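Local coordinates for protein SusD homolog (Bacteroides ovatus, PDB 4F53) that probably binds glycans, perhaps mucin O-glycans, at the cell surface as a SusD-like outer-membrane lipoprotein with a TPR-like helical fold, at residues G56-Y61 against A76-S81; I263-T268 against K456-A461; G308-Q313 against A462-G467. All coordinates share one frame; numbering follows the deposited sequence.

Contact 1 of 3, residues G56-Y61 against A76-S81; sequences GAFSGY and ATYNPS
Phe58 and Tyr78 are brought together by matching first torsions: in both, CG lies anti to the carbonyl carbon and beside the backbone N (chi1 -63° for Phe58, -47° for Tyr78), which carries each ring in from the flank of its own backbone. The side chains cross obliquely while the ring planes lie nearly parallel, about 20° apart, and well displaced, so that they touch along their CE1 sides, Phe58 CE1 3.9 Å from Tyr78 CE1. Tyr78 has positive phi, and the bend at this residue folds the ring back over its own segment: Ala76 O sits 3.8 Å above the centre of the Tyr78 ring. The second point of contact lies closer to the backbone. The methyl CB of Ala57 meets CB of Ala76 at 3.7 Å, where the two backbones come nearest, with Ala57 CA and Ala76 CA 5.4 Å apart. No hydrogen bond links the segments, and the side chains meet through carbon atoms. Within 76-81, Thr77 OG1 donates to Asn79 OD1 over 2.7 Å, bridging over Tyr78 within the loop. Outside, Trp446 meets the Phe58 ring, and Ala57 O accepts from Arg307. The geometry is that of a helix C-terminus: helix 44-58 closes in a Schellman motif at Gly60, and its last turn packs on the loop leading to helix 82-106, within the TPR-like SusD fold.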
ATOM      1  N   GLY A  56       3.090  -4.655   4.629  1.00 29.00           N
ATOM      2  CA  GLY A  56       2.616  -4.411   5.986  1.00 27.01           C
ATOM      3  C   GLY A  56       3.733  -3.987   6.910  1.00 30.98           C
ATOM      4  O   GLY A  56       3.555  -3.064   7.714  1.00 31.00           O
ATOM      5  N   ALA A  57       4.903  -4.654   6.783  1.00 28.05           N
ATOM      6  CA  ALA A  57       6.119  -4.319   7.540  1.00 28.98           C
ATOM      7  C   ALA A  57       6.685  -2.941   7.131  1.00 33.80           C
ATOM      8  O   ALA A  57       6.936  -2.085   7.983  1.00 33.84           O
ATOM      9  CB  ALA A  57       7.190  -5.392   7.313  1.00 29.43           C
ATOM     10  N   PHE A  58       6.913  -2.761   5.820  1.00 30.53           N
ATOM     11  CA  PHE A  58       7.561  -1.580   5.256  1.00 29.78           C
ATOM     12  C   PHE A  58       6.681  -0.327   5.365  1.00 31.91           C
ATOM     13  O   PHE A  58       7.234   0.766   5.493  1.00 32.14           O
ATOM     14  CB  PHE A  58       8.009  -1.834   3.801  1.00 30.47           C
ATOM     15  CG  PHE A  58       9.052  -2.920   3.587  1.00 31.29           C
ATOM     16  CD1 PHE A  58       9.905  -3.307   4.616  1.00 34.92           C
ATOM     17  CD2 PHE A  58       9.212  -3.520   2.341  1.00 31.98           C
ATOM     18  CE1 PHE A  58      10.887  -4.301   4.407  1.00 36.06           C
ATOM     19  CE2 PHE A  58      10.195  -4.509   2.133  1.00 35.50           C
ATOM     20  CZ  PHE A  58      11.024  -4.894   3.170  1.00 33.79           C
ATOM     21  N   SER A  59       5.345  -0.481   5.366  1.00 26.66           N
ATOM     22  CA  SER A  59       4.415   0.654   5.522  1.00 25.72           C
ATOM     23  C   SER A  59       4.327   1.200   6.959  1.00 29.41           C
ATOM     24  O   SER A  59       3.807   2.296   7.159  1.00 30.31           O
ATOM     25  CB  SER A  59       3.006   0.256   5.106  1.00 25.71           C
ATOM     26  OG  SER A  59       2.567  -0.812   5.925  1.00 29.50           O
ATOM     27  N   GLY A  60       4.744   0.402   7.928  1.00 26.42           N
ATOM     28  CA  GLY A  60       4.637   0.735   9.338  1.00 26.73           C
ATOM     29  C   GLY A  60       3.338   0.280   9.969  1.00 30.65           C
ATOM     30  O   GLY A  60       3.040   0.679  11.101  1.00 32.59           O
ATOM     31  N   TYR A  61       2.525  -0.522   9.251  1.00 26.19           N
ATOM     32  CA  TYR A  61       1.206  -0.973   9.771  1.00 25.67           C
ATOM     33  C   TYR A  61       1.251  -2.289  10.563  1.00 29.99           C
ATOM     34  O   TYR A  61       0.478  -2.460  11.497  1.00 28.26           O
ATOM     35  CB  TYR A  61       0.204  -1.212   8.628  1.00 24.95           C
ATOM     36  CG  TYR A  61      -0.292  -0.002   7.861  1.00 23.76           C
ATOM     37  CD1 TYR A  61      -0.455   1.234   8.491  1.00 24.91           C
ATOM     38  CD2 TYR A  61      -0.738  -0.123   6.546  1.00 21.84           C
ATOM     39  CE1 TYR A  61      -0.962   2.337   7.803  1.00 20.69           C
ATOM     40  CE2 TYR A  61      -1.210   0.981   5.840  1.00 21.33           C
ATOM     41  CZ  TYR A  61      -1.344   2.201   6.483  1.00 23.35           C
ATOM     42  OH  TYR A  61      -1.845   3.276   5.800  1.00 24.31           O
ATOM     43  N   ALA A  76      10.846  -7.733   6.884  1.00 36.45           N
ATOM     44  CA  ALA A  76      10.927  -6.740   7.951  1.00 36.43           C
ATOM     45  C   ALA A  76      12.340  -6.568   8.488  1.00 42.43           C
ATOM     46  O   ALA A  76      12.743  -5.436   8.739  1.00 41.43           O
ATOM     47  CB  ALA A  76       9.984  -7.111   9.091  1.00 36.63           C
ATOM     48  N   THR A  77      13.091  -7.674   8.660  1.00 39.83           N
ATOM     49  CA  THR A  77      14.455  -7.611   9.197  1.00 39.67           C
ATOM     50  C   THR A  77      15.500  -7.590   8.045  1.00 41.29           C
ATOM     51  O   THR A  77      16.691  -7.652   8.299  1.00 41.58           O
ATOM     52  CB  THR A  77      14.673  -8.738  10.236  1.00 43.12           C
ATOM     53  OG1 THR A  77      14.314  -9.998   9.663  1.00 40.95           O
ATOM     54  CG2 THR A  77      13.871  -8.505  11.500  1.00 35.90           C
ATOM     55  N   TYR A  78      15.044  -7.438   6.798  1.00 35.91           N
ATOM     56  CA  TYR A  78      15.874  -7.266   5.593  1.00 36.62           C
ATOM     57  C   TYR A  78      16.700  -8.490   5.229  1.00 44.22           C
ATOM     58  O   TYR A  78      17.668  -8.360   4.482  1.00 47.23           O
ATOM     59  CB  TYR A  78      16.792  -6.015   5.707  1.00 35.11           C
ATOM     60  CG  TYR A  78      16.070  -4.776   6.204  1.00 32.91           C
ATOM     61  CD1 TYR A  78      14.924  -4.307   5.563  1.00 33.92           C
ATOM     62  CD2 TYR A  78      16.504  -4.098   7.341  1.00 32.54           C
ATOM     63  CE1 TYR A  78      14.243  -3.178   6.028  1.00 33.79           C
ATOM     64  CE2 TYR A  78      15.834  -2.963   7.809  1.00 31.65           C
ATOM     65  CZ  TYR A  78      14.733  -2.480   7.122  1.00 38.21           C
ATOM     66  OH  TYR A  78      14.119  -1.328   7.546  1.00 36.16           O
ATOM     67  N   ASN A  79      16.278  -9.674   5.666  1.00 40.37           N
ATOM     68  CA  ASN A  79      16.964 -10.920   5.330  1.00 41.44           C
ATOM     69  C   ASN A  79      15.940 -11.994   4.865  1.00 44.99           C
ATOM     70  O   ASN A  79      15.996 -13.123   5.364  1.00 46.27           O
ATOM     71  CB  ASN A  79      17.818 -11.421   6.544  1.00 40.85           C
ATOM     72  CG  ASN A  79      17.027 -11.758   7.799  1.00 47.28           C
ATOM     73  OD1 ASN A  79      15.887 -11.331   7.991  1.00 40.99           O
ATOM     74  ND2 ASN A  79      17.612 -12.543   8.675  1.00 38.04           N
ATOM     75  N   PRO A  80      15.016 -11.719   3.902  1.00 40.04           N
ATOM     76  CA  PRO A  80      14.084 -12.788   3.475  1.00 39.18           C
ATOM     77  C   PRO A  80      14.827 -13.882   2.721  1.00 43.78           C
ATOM     78  O   PRO A  80      15.891 -13.624   2.175  1.00 44.48           O
ATOM     79  CB  PRO A  80      13.105 -12.049   2.551  1.00 38.72           C
ATOM     80  CG  PRO A  80      13.924 -10.927   1.989  1.00 41.79           C
ATOM     81  CD  PRO A  80      14.798 -10.484   3.114  1.00 38.20           C
ATOM     82  N   SER A  81      14.278 -15.091   2.684  1.00 42.56           N
ATOM     83  CA  SER A  81      14.916 -16.200   1.963  1.00 44.22           C
ATOM     84  C   SER A  81      14.795 -15.963   0.448  1.00 49.17           C
ATOM     85  O   SER A  81      14.010 -15.106   0.031  1.00 48.48           O
ATOM     86  CB  SER A  81      14.250 -17.516   2.348  1.00 45.11           C
ATOM     87  OG  SER A  81      12.886 -17.484   1.951  1.00 50.32           O
TER

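Contact 2 of 3, residues I263-T268 against K456-A461; sequences ISADLT and KLMPMA
One straight hydrogen bond is the polar link between Asp266 and the loop 456-461: Met458 N donates to Asp266 OD2 over 2.9 Å, with an N-H...O angle of 174°, and reaches that oxygen nearly end-on to its C-O bond. The other oxygen, OD1, forms a salt bridge with Arg307, outside the two segments, so each carboxylate oxygen of this buried side chain has a partner; Arg307 would be expected to favour the charged form. With an alanine at Asp266, Met458 N would probably lose its acceptor and Arg307 NE its carboxylate partner.

Van der Waals contacts flank this link. The selenomethionine Met458 bends at its last torsion (chi3 -74°), which swings CE back to make an apolar pair with Ala265 CB at 3.8 Å; the same methyl lies against the carboxylate, 3.7 Å from Asp266 OD2. Leu457 crosses Asp266 at about a right angle, placing CD2 4.0 Å from Asp266 CB.

Side-chain capping of the helix start is the third kind of interaction: Ser264 OG accepts from Leu267 N at 3.2 Å and also bonds to Gly60 O. The arrangement is thus an N-capped helix start, at the head of helix 265-273, whose first-turn aspartate anchors a distant extended loop by its main-chain N-H.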
ATOM      1  N   ILE A 263      -0.815  -5.699  15.201  1.00 30.24           N
ATOM      2  CA  ILE A 263      -0.765  -4.267  14.836  1.00 29.52           C
ATOM      3  C   ILE A 263       0.619  -3.743  15.252  1.00 32.25           C
ATOM      4  O   ILE A 263       1.147  -4.166  16.291  1.00 31.45           O
ATOM      5  CB  ILE A 263      -1.933  -3.490  15.524  1.00 32.52           C
ATOM      6  CG1 ILE A 263      -3.310  -4.011  15.066  1.00 31.79           C
ATOM      7  CG2 ILE A 263      -1.831  -1.943  15.352  1.00 33.49           C
ATOM      8  CD1 ILE A 263      -3.625  -3.893  13.555  1.00 23.12           C
ATOM      9  N   SER A 264       1.201  -2.849  14.457  1.00 27.92           N
ATOM     10  CA  SER A 264       2.499  -2.239  14.753  1.00 27.76           C
ATOM     11  C   SER A 264       2.408  -1.274  15.921  1.00 31.85           C
ATOM     12  O   SER A 264       1.358  -0.655  16.181  1.00 31.32           O
ATOM     13  CB  SER A 264       3.025  -1.485  13.534  1.00 30.60           C
ATOM     14  OG  SER A 264       2.252  -0.327  13.283  1.00 31.24           O
ATOM     15  N   ALA A 265       3.534  -1.116  16.599  1.00 28.23           N
ATOM     16  CA  ALA A 265       3.681  -0.184  17.708  1.00 28.40           C
ATOM     17  C   ALA A 265       3.526   1.283  17.187  1.00 32.54           C
ATOM     18  O   ALA A 265       2.975   2.126  17.892  1.00 32.60           O
ATOM     19  CB  ALA A 265       5.035  -0.388  18.365  1.00 29.67           C
ATOM     20  N   ASP A 266       3.960   1.556  15.930  1.00 28.83           N
ATOM     21  CA  ASP A 266       3.859   2.870  15.291  1.00 29.70           C
ATOM     22  C   ASP A 266       2.397   3.343  15.160  1.00 32.20           C
ATOM     23  O   ASP A 266       2.087   4.475  15.505  1.00 33.90           O
ATOM     24  CB  ASP A 266       4.521   2.848  13.887  1.00 31.66           C
ATOM     25  CG  ASP A 266       5.880   2.172  13.870  1.00 38.27           C
ATOM     26  OD1 ASP A 266       5.924   0.924  13.964  1.00 40.74           O
ATOM     27  OD2 ASP A 266       6.884   2.882  13.821  1.00 41.54           O
ATOM     28  N   LEU A 267       1.516   2.473  14.670  1.00 26.92           N
ATOM     29  CA  LEU A 267       0.112   2.780  14.456  1.00 28.56           C
ATOM     30  C   LEU A 267      -0.600   3.089  15.782  1.00 34.85           C
ATOM     31  O   LEU A 267      -1.338   4.064  15.832  1.00 35.50           O
ATOM     32  CB  LEU A 267      -0.559   1.619  13.696  1.00 29.01           C
ATOM     33  CG  LEU A 267      -1.893   1.856  12.984  1.00 33.67           C
ATOM     34  CD1 LEU A 267      -1.838   3.014  11.984  1.00 32.42           C
ATOM     35  CD2 LEU A 267      -2.323   0.616  12.266  1.00 34.29           C
ATOM     36  N   THR A 268      -0.337   2.326  16.867  1.00 31.34           N
ATOM     37  CA  THR A 268      -0.958   2.635  18.149  1.00 30.95           C
ATOM     38  C   THR A 268      -0.310   3.903  18.777  1.00 36.18           C
ATOM     39  O   THR A 268      -1.011   4.641  19.461  1.00 35.93           O
ATOM     40  CB  THR A 268      -0.994   1.421  19.105  1.00 36.22           C
ATOM     41  OG1 THR A 268       0.330   0.977  19.375  1.00 37.05           O
ATOM     42  CG2 THR A 268      -1.850   0.252  18.549  1.00 31.82           C
ATOM     43  N   LYS A 456       6.704   9.666  10.130  1.00 31.03           N
ATOM     44  CA  LYS A 456       7.960   9.225  10.752  1.00 33.08           C
ATOM     45  C   LYS A 456       7.688   7.862  11.420  1.00 37.33           C
ATOM     46  O   LYS A 456       6.662   7.696  12.073  1.00 37.05           O
ATOM     47  CB  LYS A 456       8.502  10.261  11.769  1.00 34.82           C
ATOM     48  CG  LYS A 456       8.756  11.656  11.203  1.00 34.22           C
ATOM     49  CD  LYS A 456       9.693  11.707   9.987  1.00 47.65           C
ATOM     50  CE  LYS A 456      11.138  11.319  10.250  1.00 65.40           C
ATOM     51  NZ  LYS A 456      11.839  12.296  11.125  1.00 86.78           N
ATOM     52  N   LEU A 457       8.518   6.871  11.141  1.00 33.50           N
ATOM     53  CA  LEU A 457       8.382   5.530  11.694  1.00 33.24           C
ATOM     54  C   LEU A 457       9.598   5.177  12.543  1.00 38.43           C
ATOM     55  O   LEU A 457      10.670   5.781  12.393  1.00 38.66           O
ATOM     56  CB  LEU A 457       8.240   4.476  10.559  1.00 32.81           C
ATOM     57  CG  LEU A 457       7.020   4.557   9.626  1.00 33.51           C
ATOM     58  CD1 LEU A 457       7.192   3.595   8.466  1.00 31.43           C
ATOM     59  CD2 LEU A 457       5.724   4.295  10.398  1.00 31.75           C
HETATM   60  N   MSE A 458       9.435   4.205  13.444  1.00 33.28           N
HETATM   61  CA  MSE A 458      10.564   3.716  14.221  1.00 32.46           C
HETATM   62  C   MSE A 458      11.436   2.848  13.316  1.00 37.89           C
HETATM   63  O   MSE A 458      10.900   2.187  12.420  1.00 37.26           O
HETATM   64  CB  MSE A 458      10.079   2.916  15.436  1.00 33.24           C
HETATM   65  CG  MSE A 458       9.790   3.802  16.619  1.00 38.77           C
HETATM   66 SE   MSE A 458       9.071   2.852  18.155  0.75 45.44          SE
HETATM   67  CE  MSE A 458       7.273   2.512  17.512  1.00 39.19           C
ATOM     68  N   PRO A 459      12.768   2.808  13.483  1.00 35.21           N
ATOM     69  CA  PRO A 459      13.537   1.863  12.672  1.00 34.97           C
ATOM     70  C   PRO A 459      13.232   0.422  13.119  1.00 38.28           C
ATOM     71  O   PRO A 459      12.734   0.202  14.242  1.00 38.14           O
ATOM     72  CB  PRO A 459      14.979   2.265  12.961  1.00 38.12           C
ATOM     73  CG  PRO A 459      14.939   2.797  14.355  1.00 43.02           C
ATOM     74  CD  PRO A 459      13.625   3.502  14.476  1.00 37.57           C
HETATM   75  N   MSE A 460      13.525  -0.555  12.259  1.00 33.29           N
HETATM   76  CA  MSE A 460      13.370  -1.976  12.589  1.00 32.87           C
HETATM   77  C   MSE A 460      14.194  -2.322  13.816  1.00 39.52           C
HETATM   78  O   MSE A 460      15.314  -1.849  13.923  1.00 42.74           O
HETATM   79  CB  MSE A 460      13.762  -2.868  11.391  1.00 33.87           C
HETATM   80  CG  MSE A 460      12.884  -2.629  10.180  1.00 36.81           C
HETATM   81 SE   MSE A 460      10.991  -2.918  10.484  0.75 39.77          SE
HETATM   82  CE  MSE A 460      10.421  -2.823   8.573  1.00 33.34           C
ATOM     83  N   ALA A 461      13.626  -3.103  14.771  1.00 37.57           N
ATOM     84  CA  ALA A 461      14.311  -3.487  16.013  1.00 38.75           C
ATOM     85  C   ALA A 461      15.666  -4.188  15.732  1.00 45.04           C
ATOM     86  O   ALA A 461      16.654  -3.933  16.417  1.00 45.43           O
ATOM     87  CB  ALA A 461      13.422  -4.394  16.841  1.00 38.84           C
TER

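Contact 3 of 3, residues G308-Q313 against A462-G467; sequences GILQGQ and ANASGG
Gly308 and Ala462 are joined by a hydrogen bond that is short yet bent: Ala462 N donates to Gly308 O over 2.8 Å, but the N-H...O angle is 138° and the donor is tilted 28° from the carbonyl plane. It is the one hydrogen bond between the segments. The same oxygen lies 3.4 Å from Ala462 CB, so the alanine meets it with its methyl as well as its N-H. Positive phi at Gly308 suits glycine, and a beta carbon there would point at Ala462.

The rest is apolar. Leu310 has CG swung away from its own backbone N (chi1 -161°), which extends the branch along 462-467: CB rests 3.8 Å from Ala462 CB, and CD1 continues to Ala464 CB at 3.9 Å. Each segment is also shaped from within. A type II turn from Leu310 to Gln313 is closed by Gln313 N bonding to Leu310 O, while Asn463 OD1 accepts from Ser465 N at 3.1 Å, forming an Asx turn.

Neither segment belongs to a helix or strand. Segment 308-313 lies in the long connection from helix 288-291 to strand 332-335. The loop between helices 442-452 and 482-487 contains 462-467, and Arg74 binds Ile309 O and Gln311 OE1 from a third loop.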
ATOM      1  N   GLY A 308      10.106  -5.455  13.024  1.00 31.48           N
ATOM      2  CA  GLY A 308      11.504  -5.806  12.848  1.00 32.23           C
ATOM      3  C   GLY A 308      12.160  -6.554  13.990  1.00 37.32           C
ATOM      4  O   GLY A 308      13.386  -6.512  14.115  1.00 38.05           O
ATOM      5  N   ILE A 309      11.376  -7.249  14.823  1.00 34.50           N
ATOM      6  CA  ILE A 309      11.945  -8.104  15.882  1.00 35.64           C
ATOM      7  C   ILE A 309      12.538  -9.332  15.164  1.00 40.21           C
ATOM      8  O   ILE A 309      11.876  -9.904  14.299  1.00 39.17           O
ATOM      9  CB  ILE A 309      10.909  -8.489  16.975  1.00 37.33           C
ATOM     10  CG1 ILE A 309      10.397  -7.241  17.744  1.00 36.66           C
ATOM     11  CG2 ILE A 309      11.489  -9.559  17.924  1.00 35.90           C
ATOM     12  CD1 ILE A 309       9.116  -7.490  18.601  1.00 31.03           C
ATOM     13  N   LEU A 310      13.793  -9.674  15.446  1.00 39.65           N
ATOM     14  CA  LEU A 310      14.446 -10.794  14.776  1.00 40.88           C
ATOM     15  C   LEU A 310      13.746 -12.079  15.133  1.00 46.91           C
ATOM     16  O   LEU A 310      13.355 -12.274  16.289  1.00 47.96           O
ATOM     17  CB  LEU A 310      15.948 -10.882  15.152  1.00 42.18           C
ATOM     18  CG  LEU A 310      16.869 -11.702  14.218  1.00 47.18           C
ATOM     19  CD1 LEU A 310      17.253 -10.905  12.947  1.00 46.20           C
ATOM     20  CD2 LEU A 310      18.163 -12.099  14.939  1.00 47.90           C
ATOM     21  N   GLN A 311      13.575 -12.953  14.130  1.00 44.10           N
ATOM     22  CA  GLN A 311      13.011 -14.285  14.317  1.00 45.00           C
ATOM     23  C   GLN A 311      13.835 -14.999  15.382  1.00 49.66           C
ATOM     24  O   GLN A 311      15.069 -14.992  15.307  1.00 51.44           O
ATOM     25  CB  GLN A 311      13.014 -15.057  12.985  1.00 46.32           C
ATOM     26  CG  GLN A 311      12.034 -16.219  12.947  1.00 55.11           C
ATOM     27  CD  GLN A 311      10.578 -15.829  12.831  1.00 52.97           C
ATOM     28  OE1 GLN A 311      10.217 -14.688  12.532  1.00 45.19           O
ATOM     29  NE2 GLN A 311       9.696 -16.785  13.104  1.00 38.78           N
ATOM     30  N   GLY A 312      13.148 -15.499  16.407  1.00 45.45           N
ATOM     31  CA  GLY A 312      13.757 -16.188  17.538  1.00 45.38           C
ATOM     32  C   GLY A 312      14.036 -15.289  18.726  1.00 49.84           C
ATOM     33  O   GLY A 312      14.534 -15.768  19.742  1.00 52.05           O
ATOM     34  N   GLN A 313      13.725 -13.982  18.627  1.00 45.88           N
ATOM     35  CA  GLN A 313      14.018 -13.008  19.689  1.00 45.26           C
ATOM     36  C   GLN A 313      12.776 -12.266  20.169  1.00 46.36           C
ATOM     37  O   GLN A 313      12.850 -11.096  20.541  1.00 45.13           O
ATOM     38  CB  GLN A 313      15.087 -12.014  19.216  1.00 45.89           C
ATOM     39  CG  GLN A 313      16.436 -12.695  19.031  1.00 53.49           C
ATOM     40  CD  GLN A 313      17.538 -11.785  18.580  1.00 61.99           C
ATOM     41  OE1 GLN A 313      17.333 -10.637  18.177  1.00 53.93           O
ATOM     42  NE2 GLN A 313      18.753 -12.294  18.622  1.00 54.51           N
ATOM     43  N   ALA A 462      15.689  -5.041  14.698  1.00 41.73           N
ATOM     44  CA  ALA A 462      16.843  -5.779  14.225  1.00 42.61           C
ATOM     45  C   ALA A 462      17.005  -5.583  12.714  1.00 47.08           C
ATOM     46  O   ALA A 462      16.130  -5.942  11.930  1.00 45.93           O
ATOM     47  CB  ALA A 462      16.701  -7.255  14.555  1.00 43.76           C
ATOM     48  N   ASN A 463      18.119  -4.987  12.318  1.00 45.11           N
ATOM     49  CA  ASN A 463      18.474  -4.803  10.925  1.00 43.56           C
ATOM     50  C   ASN A 463      19.449  -5.932  10.572  1.00 46.76           C
ATOM     51  O   ASN A 463      20.603  -5.884  10.979  1.00 47.54           O
ATOM     52  CB  ASN A 463      19.073  -3.399  10.714  1.00 40.99           C
ATOM     53  CG  ASN A 463      19.456  -3.064   9.303  1.00 48.01           C
ATOM     54  OD1 ASN A 463      19.742  -3.934   8.478  1.00 41.44           O
ATOM     55  ND2 ASN A 463      19.549  -1.777   9.018  1.00 39.40           N
ATOM     56  N   ALA A 464      18.954  -6.987   9.895  1.00 42.57           N
ATOM     57  CA  ALA A 464      19.783  -8.129   9.496  1.00 43.27           C
ATOM     58  C   ALA A 464      20.183  -8.037   7.991  1.00 44.41           C
ATOM     59  O   ALA A 464      20.415  -9.057   7.337  1.00 44.97           O
ATOM     60  CB  ALA A 464      19.057  -9.438   9.792  1.00 44.05           C
ATOM     61  N   SER A 465      20.304  -6.808   7.463  1.00 39.22           N
ATOM     62  CA  SER A 465      20.717  -6.573   6.064  1.00 38.42           C
ATOM     63  C   SER A 465      22.233  -6.653   5.869  1.00 44.13           C
ATOM     64  O   SER A 465      22.677  -6.630   4.718  1.00 43.85           O
ATOM     65  CB  SER A 465      20.256  -5.210   5.586  1.00 38.25           C
ATOM     66  OG  SER A 465      20.938  -4.183   6.283  1.00 39.57           O
ATOM     67  N   GLY A 466      22.996  -6.679   6.975  1.00 40.23           N
ATOM     68  CA  GLY A 466      24.457  -6.699   6.960  1.00 40.83           C
ATOM     69  C   GLY A 466      25.100  -5.357   6.655  1.00 45.00           C
ATOM     70  O   GLY A 466      26.303  -5.292   6.421  1.00 46.42           O
ATOM     71  N   GLY A 467      24.300  -4.283   6.643  1.00 40.66           N
ATOM     72  CA  GLY A 467      24.783  -2.935   6.373  1.00 40.63           C
ATOM     73  C   GLY A 467      24.255  -2.362   5.073  1.00 44.11           C
ATOM     74  O   GLY A 467      24.527  -1.197   4.744  1.00 41.26           O
TER

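How the contacts relate
The three contacts lie on the same side of the chain's centre, their centres about 11 Å (1 to 2), about 10 Å (1 to 3) and about 15 Å (2 to 3) apart. Contact 1 closes before the others open; contacts 2 and 3 cross, their second segments, 456-461 and 462-467, running on in one loop between helices 442-452 and 482-487. That loop supplies one side of contacts 2 and 3 and also touches contact 1: Thr77 O lies 2.8 Å from Ala464 N, a probable hydrogen bond. Tyr61 O and Ser264 N, 3.1 Å apart and probably hydrogen-bonded, join contacts 1 and 2 beside the antiparallel strands 62-64 and 261-263. Helices 44-58 and 265-273 are thus tied to distant loops.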